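Local coordinates for PixA inclusion body protein (Burkholderia cenocepacia, PDB 4LZK) that is of unknown function but belongs to the PixA family, named for proteins found in bacterial inclusion bodies, at residues A150-L164 with F175-A187. Residues are numbered along the deposited sequence; the frame is centred on the assembly and turned at random.
Sequences AKSAGSEYLATSFAL and FGYFFWVWQAAAA
Thr160 and Trp182 make the one direct side-chain hydrogen bond across this antiparallel hairpin: the indole NE1 gives its hydrogen to OG1 at 2.8 Å, with the hydroxyl at the ring's edge and only 8° out of its plane. Leu158 lies on a face of the same indole, its CD1 3.8 Å from the centroid of the six-membered ring and almost on the normal, while Thr160 CB sits 3.7 Å from the six-membered centroid of Trp180. Thr160 can serve both tryptophans because OG1 is anti to the carbonyl carbon (chi1 -62°), leaving CG2 to reach CH2 of Trp180. The indole of Trp182 is held at its NE1 with Leu158 over one face, which should restrict its rotation. Further along, Phe162 brings CD1 to the edge of Trp180, and CB of Phe178 lies over the Phe162 ring; the three rings form an aromatic cluster without true stacking, the two phenyl planes 28° apart but slid past each other. On the other face of the sheet Gln183 runs alongside Tyr157, its CG 4.0 Å from the ring centroid. Hydrogen-bonded pairs from Gly154–Ala186 to Leu164–Gly176 alternate with non-hydrogen-bonded ones and put Thr160 opposite Trp180. At the far end Phe175 and Gly176 both oppose Leu164 in a classic beta bulge, where Phe175 N reaches Leu164 O at 2.8 Å and the bond from Gly176 N is weak. Tyr157 OH bonds to Leu76 O of the second subunit, and Gln183 OE1 to Asn71 ND2 of its own chain and Ser64 OG of the second subunit. Leu53 packs on Trp180 and Met55 on both tryptophans, joining the aromatic face to strand 53-57 of the other sheet. Helix 28-34 meets Leu164 and Phe178, while strand 154-167 also pairs antiparallel with strand 96-105.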
loop_
_atom_site.group_PDB
_atom_site.type_symbol
_atom_site.label_atom_id
_atom_site.label_comp_id
_atom_site.label_asym_id
_atom_site.label_seq_id
_atom_site.Cartn_x
_atom_site.Cartn_y
_atom_site.Cartn_z
ATOM N N ALA C 150 -16.755 11.074 16.945
ATOM C CA ALA C 150 -17.511 11.166 15.702
ATOM C C ALA C 150 -18.988 11.306 16.056
ATOM O O ALA C 150 -19.507 10.450 16.770
ATOM C CB ALA C 150 -17.299 9.917 14.841
ATOM N N LYS C 151 -19.673 12.301 15.530
ATOM C CA LYS C 151 -21.068 12.498 15.911
ATOM C C LYS C 151 -22.002 12.672 14.748
ATOM O O LYS C 151 -23.219 12.712 14.967
ATOM C CB LYS C 151 -21.283 13.664 16.894
ATOM C CG LYS C 151 -20.539 14.908 16.568
ATOM C CD LYS C 151 -21.208 15.724 15.533
ATOM C CE LYS C 151 -20.670 17.170 15.531
ATOM N NZ LYS C 151 -21.411 17.843 14.408
ATOM N N SER C 152 -21.472 12.850 13.537
ATOM C CA SER C 152 -22.393 12.847 12.382
ATOM C C SER C 152 -21.799 12.016 11.255
ATOM O O SER C 152 -20.574 11.955 11.098
ATOM C CB SER C 152 -22.703 14.254 11.925
ATOM O OG SER C 152 -23.099 15.117 13.013
ATOM N N ALA C 153 -22.661 11.348 10.466
ATOM C CA ALA C 153 -22.183 10.556 9.346
ATOM C C ALA C 153 -21.741 11.458 8.231
ATOM O O ALA C 153 -22.281 12.566 8.088
ATOM C CB ALA C 153 -23.251 9.566 8.868
ATOM N N GLY C 154 -20.737 11.024 7.455
ATOM C CA GLY C 154 -20.261 11.778 6.340
ATOM C C GLY C 154 -18.734 11.867 6.303
ATOM O O GLY C 154 -18.047 11.114 7.002
ATOM N N SER C 155 -18.263 12.789 5.500
ATOM C CA SER C 155 -16.846 12.945 5.236
ATOM C C SER C 155 -16.364 14.272 5.676
ATOM O O SER C 155 -16.963 15.286 5.338
ATOM C CB SER C 155 -16.553 12.662 3.747
ATOM O OG SER C 155 -15.148 13.034 3.504
ATOM N N GLU C 156 -15.236 14.310 6.385
ATOM C CA GLU C 156 -14.667 15.585 6.881
ATOM C C GLU C 156 -13.154 15.663 6.580
ATOM O O GLU C 156 -12.473 14.682 6.729
ATOM C CB GLU C 156 -14.881 15.745 8.389
ATOM C CG GLU C 156 -14.496 17.135 8.913
ATOM C CD GLU C 156 -14.795 17.377 10.417
ATOM O OE1 GLU C 156 -15.292 16.459 11.098
ATOM O OE2 GLU C 156 -14.545 18.543 10.859
ATOM N N TYR C 157 -12.695 16.823 6.190
ATOM C CA TYR C 157 -11.283 17.122 6.201
ATOM C C TYR C 157 -10.994 18.040 7.396
ATOM O O TYR C 157 -11.661 19.018 7.552
ATOM C CB TYR C 157 -10.794 17.734 4.879
ATOM C CG TYR C 157 -11.216 16.984 3.607
ATOM C CD1 TYR C 157 -11.696 15.656 3.643
ATOM C CD2 TYR C 157 -11.144 17.590 2.355
ATOM C CE1 TYR C 157 -12.162 14.995 2.477
ATOM C CE2 TYR C 157 -11.557 16.907 1.178
ATOM C CZ TYR C 157 -12.091 15.635 1.237
ATOM O OH TYR C 157 -12.476 14.956 0.057
ATOM N N LEU C 158 -9.976 17.692 8.188
ATOM C CA LEU C 158 -9.505 18.413 9.353
ATOM C C LEU C 158 -8.145 19.039 9.141
ATOM O O LEU C 158 -7.271 18.418 8.497
ATOM C CB LEU C 158 -9.366 17.393 10.462
ATOM C CG LEU C 158 -10.745 16.760 10.642
ATOM C CD1 LEU C 158 -10.797 15.258 10.416
ATOM C CD2 LEU C 158 -11.326 17.200 11.942
ATOM N N ALA C 159 -7.950 20.301 9.604
ATOM C CA ALA C 159 -6.672 20.888 9.652
ATOM C C ALA C 159 -6.077 20.772 11.032
ATOM O O ALA C 159 -6.741 21.180 11.993
ATOM C CB ALA C 159 -6.778 22.352 9.253
ATOM N N THR C 160 -4.856 20.290 11.152
ATOM C CA THR C 160 -4.175 20.197 12.460
ATOM C C THR C 160 -2.956 21.130 12.391
ATOM O O THR C 160 -2.086 20.951 11.509
ATOM C CB THR C 160 -3.736 18.786 12.741
ATOM O OG1 THR C 160 -4.910 17.901 12.798
ATOM C CG2 THR C 160 -2.957 18.736 14.034
ATOM N N SER C 161 -2.879 22.101 13.292
ATOM C CA SER C 161 -1.800 23.046 13.341
ATOM C C SER C 161 -0.838 22.693 14.501
ATOM O O SER C 161 -1.263 22.229 15.551
ATOM C CB SER C 161 -2.325 24.443 13.582
ATOM O OG SER C 161 -3.212 24.785 12.552
ATOM N N PHE C 162 0.453 22.821 14.251
ATOM C CA PHE C 162 1.459 22.452 15.210
ATOM C C PHE C 162 2.612 23.419 15.190
ATOM O O PHE C 162 2.899 24.091 14.211
ATOM C CB PHE C 162 1.963 21.030 14.969
ATOM C CG PHE C 162 2.803 20.847 13.714
ATOM C CD1 PHE C 162 2.207 20.534 12.475
ATOM C CD2 PHE C 162 4.193 20.863 13.761
ATOM C CE1 PHE C 162 2.963 20.327 11.370
ATOM C CE2 PHE C 162 4.938 20.665 12.610
ATOM C CZ PHE C 162 4.331 20.381 11.438
ATOM N N ALA C 163 3.279 23.501 16.334
ATOM C CA ALA C 163 4.501 24.328 16.434
ATOM C C ALA C 163 5.680 23.417 16.278
ATOM O O ALA C 163 5.724 22.321 16.865
ATOM C CB ALA C 163 4.566 25.026 17.785
ATOM N N LEU C 164 6.633 23.822 15.449
ATOM C CA LEU C 164 7.870 23.108 15.305
ATOM C C LEU C 164 8.979 23.861 16.109
ATOM O O LEU C 164 9.313 25.039 15.824
ATOM C CB LEU C 164 8.188 23.004 13.834
ATOM C CG LEU C 164 9.124 21.927 13.399
ATOM C CD1 LEU C 164 9.220 21.877 11.922
ATOM C CD2 LEU C 164 10.495 22.103 13.958
ATOM N N PHE C 175 10.842 27.340 15.491
ATOM C CA PHE C 175 11.158 27.439 14.096
ATOM C C PHE C 175 9.977 28.012 13.311
ATOM O O PHE C 175 10.168 28.886 12.459
ATOM C CB PHE C 175 11.533 26.088 13.562
ATOM C CG PHE C 175 11.997 26.086 12.125
ATOM C CD1 PHE C 175 13.316 26.438 11.808
ATOM C CD2 PHE C 175 11.146 25.720 11.084
ATOM C CE1 PHE C 175 13.766 26.396 10.492
ATOM C CE2 PHE C 175 11.585 25.720 9.758
ATOM C CZ PHE C 175 12.893 26.081 9.467
ATOM N N GLY C 176 8.773 27.453 13.517
ATOM C CA GLY C 176 7.577 27.963 12.871
ATOM C C GLY C 176 6.263 27.270 13.247
ATOM O O GLY C 176 6.266 26.282 13.991
ATOM N N TYR C 177 5.159 27.838 12.762
ATOM C CA TYR C 177 3.853 27.244 12.955
ATOM C C TYR C 177 3.331 26.719 11.624
ATOM O O TYR C 177 3.398 27.397 10.616
ATOM C CB TYR C 177 2.848 28.176 13.567
ATOM C CG TYR C 177 3.249 28.752 14.891
ATOM C CD1 TYR C 177 3.010 28.042 16.077
ATOM C CD2 TYR C 177 3.866 30.027 14.968
ATOM C CE1 TYR C 177 3.382 28.549 17.323
ATOM C CE2 TYR C 177 4.227 30.559 16.199
ATOM C CZ TYR C 177 3.967 29.852 17.367
ATOM O OH TYR C 177 4.268 30.391 18.592
ATOM N N PHE C 178 2.825 25.496 11.628
ATOM C CA PHE C 178 2.501 24.803 10.425
ATOM C C PHE C 178 1.181 24.055 10.589
ATOM O O PHE C 178 0.733 23.886 11.689
ATOM C CB PHE C 178 3.563 23.724 10.112
ATOM C CG PHE C 178 4.931 24.246 9.884
ATOM C CD1 PHE C 178 5.340 24.621 8.661
ATOM C CD2 PHE C 178 5.834 24.317 10.927
ATOM C CE1 PHE C 178 6.664 25.076 8.408
ATOM C CE2 PHE C 178 7.134 24.761 10.711
ATOM C CZ PHE C 178 7.562 25.145 9.445
ATOM N N PHE C 179 0.490 23.734 9.453
ATOM C CA PHE C 179 -0.626 22.860 9.488
ATOM C C PHE C 179 -0.715 21.942 8.299
ATOM O O PHE C 179 -0.215 22.269 7.199
ATOM C CB PHE C 179 -1.923 23.645 9.603
ATOM C CG PHE C 179 -2.411 24.229 8.299
ATOM C CD1 PHE C 179 -1.933 25.434 7.865
ATOM C CD2 PHE C 179 -3.440 23.613 7.571
ATOM C CE1 PHE C 179 -2.400 26.002 6.656
ATOM C CE2 PHE C 179 -3.874 24.166 6.367
ATOM C CZ PHE C 179 -3.367 25.395 5.935
ATOM N N TRP C 180 -1.345 20.794 8.507
ATOM C CA TRP C 180 -1.609 19.869 7.416
ATOM C C TRP C 180 -3.087 19.471 7.465
ATOM O O TRP C 180 -3.788 19.682 8.504
ATOM C CB TRP C 180 -0.770 18.646 7.508
ATOM C CG TRP C 180 -1.236 17.558 8.472
ATOM C CD1 TRP C 180 -2.011 16.479 8.140
ATOM C CD2 TRP C 180 -0.953 17.421 9.860
ATOM N NE1 TRP C 180 -2.197 15.701 9.196
ATOM C CE2 TRP C 180 -1.630 16.253 10.308
ATOM C CE3 TRP C 180 -0.219 18.154 10.781
ATOM C CZ2 TRP C 180 -1.569 15.800 11.638
ATOM C CZ3 TRP C 180 -0.165 17.717 12.092
ATOM C CH2 TRP C 180 -0.840 16.557 12.524
ATOM N N VAL C 181 -3.584 18.931 6.367
ATOM C CA VAL C 181 -4.950 18.536 6.297
ATOM C C VAL C 181 -4.995 17.061 6.129
ATOM O O VAL C 181 -4.215 16.493 5.335
ATOM C CB VAL C 181 -5.622 19.231 5.112
ATOM C CG1 VAL C 181 -7.036 18.805 4.900
ATOM C CG2 VAL C 181 -5.520 20.734 5.267
ATOM N N TRP C 182 -5.912 16.414 6.840
ATOM C CA TRP C 182 -6.119 15.004 6.746
ATOM C C TRP C 182 -7.596 14.743 6.575
ATOM O O TRP C 182 -8.402 15.660 6.725
ATOM C CB TRP C 182 -5.511 14.303 7.959
ATOM C CG TRP C 182 -5.877 14.753 9.306
ATOM C CD1 TRP C 182 -5.428 15.837 9.969
ATOM C CD2 TRP C 182 -6.736 14.041 10.237
ATOM N NE1 TRP C 182 -5.996 15.913 11.236
ATOM C CE2 TRP C 182 -6.774 14.815 11.446
ATOM C CE3 TRP C 182 -7.474 12.857 10.163
ATOM C CZ2 TRP C 182 -7.525 14.459 12.524
ATOM C CZ3 TRP C 182 -8.224 12.483 11.238
ATOM C CH2 TRP C 182 -8.256 13.290 12.431
ATOM N N GLN C 183 -7.968 13.514 6.304
ATOM C CA GLN C 183 -9.333 13.187 5.891
ATOM C C GLN C 183 -9.881 12.009 6.703
ATOM O O GLN C 183 -9.165 11.048 7.041
ATOM C CB GLN C 183 -9.378 12.807 4.368
ATOM C CG GLN C 183 -8.657 13.785 3.485
ATOM C CD GLN C 183 -8.511 13.328 2.024
ATOM O OE1 GLN C 183 -8.230 12.172 1.755
ATOM N NE2 GLN C 183 -8.696 14.262 1.094
ATOM N N ALA C 184 -11.157 12.110 7.049
ATOM C CA ALA C 184 -11.801 11.111 7.846
ATOM C C ALA C 184 -13.311 11.049 7.431
ATOM O O ALA C 184 -13.818 11.977 6.780
ATOM C CB ALA C 184 -11.649 11.459 9.291
ATOM N N ALA C 185 -13.969 9.931 7.736
ATOM C CA ALA C 185 -15.363 9.680 7.460
ATOM C C ALA C 185 -15.917 8.779 8.555
ATOM O O ALA C 185 -15.227 7.958 9.142
ATOM C CB ALA C 185 -15.557 8.979 6.128
ATOM N N ALA C 186 -17.196 8.925 8.816
ATOM C CA ALA C 186 -17.863 8.105 9.774
ATOM C C ALA C 186 -19.130 7.589 9.164
ATOM O O ALA C 186 -19.734 8.293 8.343
ATOM C CB ALA C 186 -18.187 8.913 11.048
ATOM N N ALA C 187 -19.486 6.359 9.552
ATOM C CA ALA C 187 -20.735 5.724 9.167
ATOM C C ALA C 187 -21.547 5.377 10.416
ATOM O O ALA C 187 -22.783 5.496 10.292
ATOM C CB ALA C 187 -20.474 4.442 8.401
ATOM O OXT ALA C 187 -21.019 4.947 11.503
HETATM O O HOH W 1 -12.727 11.568 4.033
#